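Local coordinates for Lmo0305 protein (PDB 3PJ0) that belongs to the beta-eliminating lyase family of pyridoxal-phosphate-dependent proteins and carries that cofactor covalently bound, at residues E165-E169 and Q170-L174. Residues are numbered along the deposited sequence; the frame is centred on the assembly and turned at random.
Sequences EYCHE and QGISL
Cys167 and Ile172 close the C-terminal end of helix 157-170 in a Schellman motif, a worked example of how a beta-alpha-beta unit turns from helix into strand. Among the backbone bonds, Ile172 N donates to Cys167 O at 2.9 Å, reaching back over five residues, while Gln170 N makes a helical bond, 3.0 Å to Tyr166 O. A weak, long bond from Gly171 N to His168 O adds to the wrap. Gly171 adopts positive phi, which reverses the chain and sends it into strand 173-178.

The apolar contacts centre on Cys167. Its CB rests 3.9 Å from CB of Ile172, and its SG, set beside the backbone N, reaches CD1 of Leu174, again at 3.9 Å, with Ile172 CG2 also close by. Ile172 and Leu174 both pack on Val141 of the neighbouring parallel strand 140-144, so the cysteine joins the helix to the sheet.

Gln170 meets the Tyr166 ring in a CH-pi contact. With chi1 at -60°, CG lies beside the backbone N and comes over one ring face, offset toward the rim and 3.6 Å from the centroid. The bend at chi2 (-63°) then carries the amide along the ring, its plane tilted 26° from it, and OE1 lies nearest CE1. Tyr166 itself also packs on Ile128 and Ile131 of helix 128-132.

Water links the polar ends: one molecule donates to Glu169 OE1 at 2.6 Å and to Gln170 OE1 at 3.0 Å, tying together two neighbouring exposed side chains. The chemistry thus combines three elements: carbonyls of the final helical turn receive the amides of the reversing chain, Cys167 packs with the Ile172 and Leu174 that touch Val141, and Gln170 is shared between a ring face through CG and a water through OE1.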
loop_
_atom_site.group_PDB
_atom_site.type_symbol
_atom_site.label_atom_id
_atom_site.label_comp_id
_atom_site.label_asym_id
_atom_site.label_seq_id
_atom_site.Cartn_x
_atom_site.Cartn_y
_atom_site.Cartn_z
ATOM N N GLU A 165 13.205 -13.869 -28.241
ATOM C CA GLU A 165 14.489 -14.026 -28.946
ATOM C C GLU A 165 14.911 -12.711 -29.630
ATOM O O GLU A 165 16.067 -12.334 -29.574
ATOM C CB GLU A 165 14.422 -15.194 -29.950
ATOM C CG GLU A 165 14.290 -16.568 -29.223
ATOM C CD GLU A 165 13.816 -17.740 -30.114
ATOM O OE1 GLU A 165 13.063 -17.531 -31.094
ATOM O OE2 GLU A 165 14.163 -18.887 -29.789
ATOM N N TYR A 166 13.960 -11.992 -30.225
ATOM C CA TYR A 166 14.280 -10.737 -30.906
ATOM C C TYR A 166 14.715 -9.690 -29.896
ATOM O O TYR A 166 15.709 -8.981 -30.106
ATOM C CB TYR A 166 13.084 -10.224 -31.694
ATOM C CG TYR A 166 13.321 -8.886 -32.331
ATOM C CD1 TYR A 166 14.064 -8.765 -33.512
ATOM C CD2 TYR A 166 12.804 -7.734 -31.756
ATOM C CE1 TYR A 166 14.274 -7.520 -34.092
ATOM C CE2 TYR A 166 13.007 -6.498 -32.317
ATOM C CZ TYR A 166 13.729 -6.391 -33.482
ATOM O OH TYR A 166 13.907 -5.140 -34.009
ATOM N N CYS A 167 13.979 -9.600 -28.792
ATOM C CA CYS A 167 14.333 -8.642 -27.755
ATOM C C CYS A 167 15.734 -8.961 -27.193
ATOM O O CYS A 167 16.538 -8.056 -26.990
ATOM C CB CYS A 167 13.241 -8.539 -26.689
ATOM S SG CYS A 167 11.726 -7.740 -27.272
ATOM N N HIS A 168 16.036 -10.237 -26.986
ATOM C CA HIS A 168 17.348 -10.623 -26.524
ATOM C C HIS A 168 18.468 -10.157 -27.495
ATOM O O HIS A 168 19.457 -9.564 -27.069
ATOM C CB HIS A 168 17.409 -12.121 -26.238
ATOM C CG HIS A 168 18.714 -12.575 -25.651
ATOM N ND1 HIS A 168 19.024 -12.424 -24.315
ATOM C CD2 HIS A 168 19.784 -13.185 -26.218
ATOM C CE1 HIS A 168 20.230 -12.917 -24.086
ATOM N NE2 HIS A 168 20.710 -13.386 -25.224
ATOM N N GLU A 169 18.266 -10.386 -28.789
ATOM C CA GLU A 169 19.192 -9.970 -29.848
ATOM C C GLU A 169 19.387 -8.441 -29.932
ATOM O O GLU A 169 20.485 -7.979 -30.225
ATOM C CB GLU A 169 18.665 -10.478 -31.203
ATOM C CG GLU A 169 18.679 -12.021 -31.385
ATOM C CD GLU A 169 17.829 -12.536 -32.591
ATOM O OE1 GLU A 169 17.107 -11.738 -33.248
ATOM O OE2 GLU A 169 17.865 -13.761 -32.868
ATOM N N GLN A 170 18.324 -7.667 -29.679
ATOM C CA GLN A 170 18.376 -6.198 -29.762
ATOM C C GLN A 170 18.711 -5.493 -28.432
ATOM O O GLN A 170 18.765 -4.244 -28.361
ATOM C CB GLN A 170 17.033 -5.665 -30.263
ATOM C CG GLN A 170 16.620 -6.163 -31.655
ATOM C CD GLN A 170 17.562 -5.735 -32.754
ATOM O OE1 GLN A 170 17.864 -6.517 -33.658
ATOM N NE2 GLN A 170 18.050 -4.515 -32.679
ATOM N N GLY A 171 18.916 -6.270 -27.374
ATOM C CA GLY A 171 19.197 -5.687 -26.057
ATOM C C GLY A 171 18.007 -4.949 -25.446
ATOM O O GLY A 171 18.196 -3.965 -24.720
ATOM N N ILE A 172 16.797 -5.422 -25.750
ATOM C CA ILE A 172 15.542 -4.869 -25.211
ATOM C C ILE A 172 15.083 -5.770 -24.044
ATOM O O ILE A 172 14.916 -6.976 -24.233
ATOM C CB ILE A 172 14.411 -4.822 -26.274
ATOM C CG1 ILE A 172 14.790 -3.912 -27.445
ATOM C CG2 ILE A 172 13.119 -4.315 -25.630
ATOM C CD1 ILE A 172 13.939 -4.064 -28.659
ATOM N N SER A 173 14.879 -5.196 -22.856
ATOM C CA SER A 173 14.396 -5.961 -21.702
ATOM C C SER A 173 12.930 -6.313 -21.949
ATOM O O SER A 173 12.213 -5.530 -22.573
ATOM C CB SER A 173 14.510 -5.161 -20.399
ATOM O OG SER A 173 15.852 -4.811 -20.092
ATOM N N LEU A 174 12.499 -7.492 -21.495
ATOM C CA LEU A 174 11.129 -7.949 -21.722
ATOM C C LEU A 174 10.517 -8.150 -20.348
ATOM O O LEU A 174 11.081 -8.887 -19.522
ATOM C CB LEU A 174 11.098 -9.252 -22.542
ATOM C CG LEU A 174 9.761 -9.612 -23.239
ATOM C CD1 LEU A 174 9.369 -8.595 -24.307
ATOM C CD2 LEU A 174 9.797 -11.049 -23.845
HETATM O O HOH W 1 17.534 -9.446 -34.329
#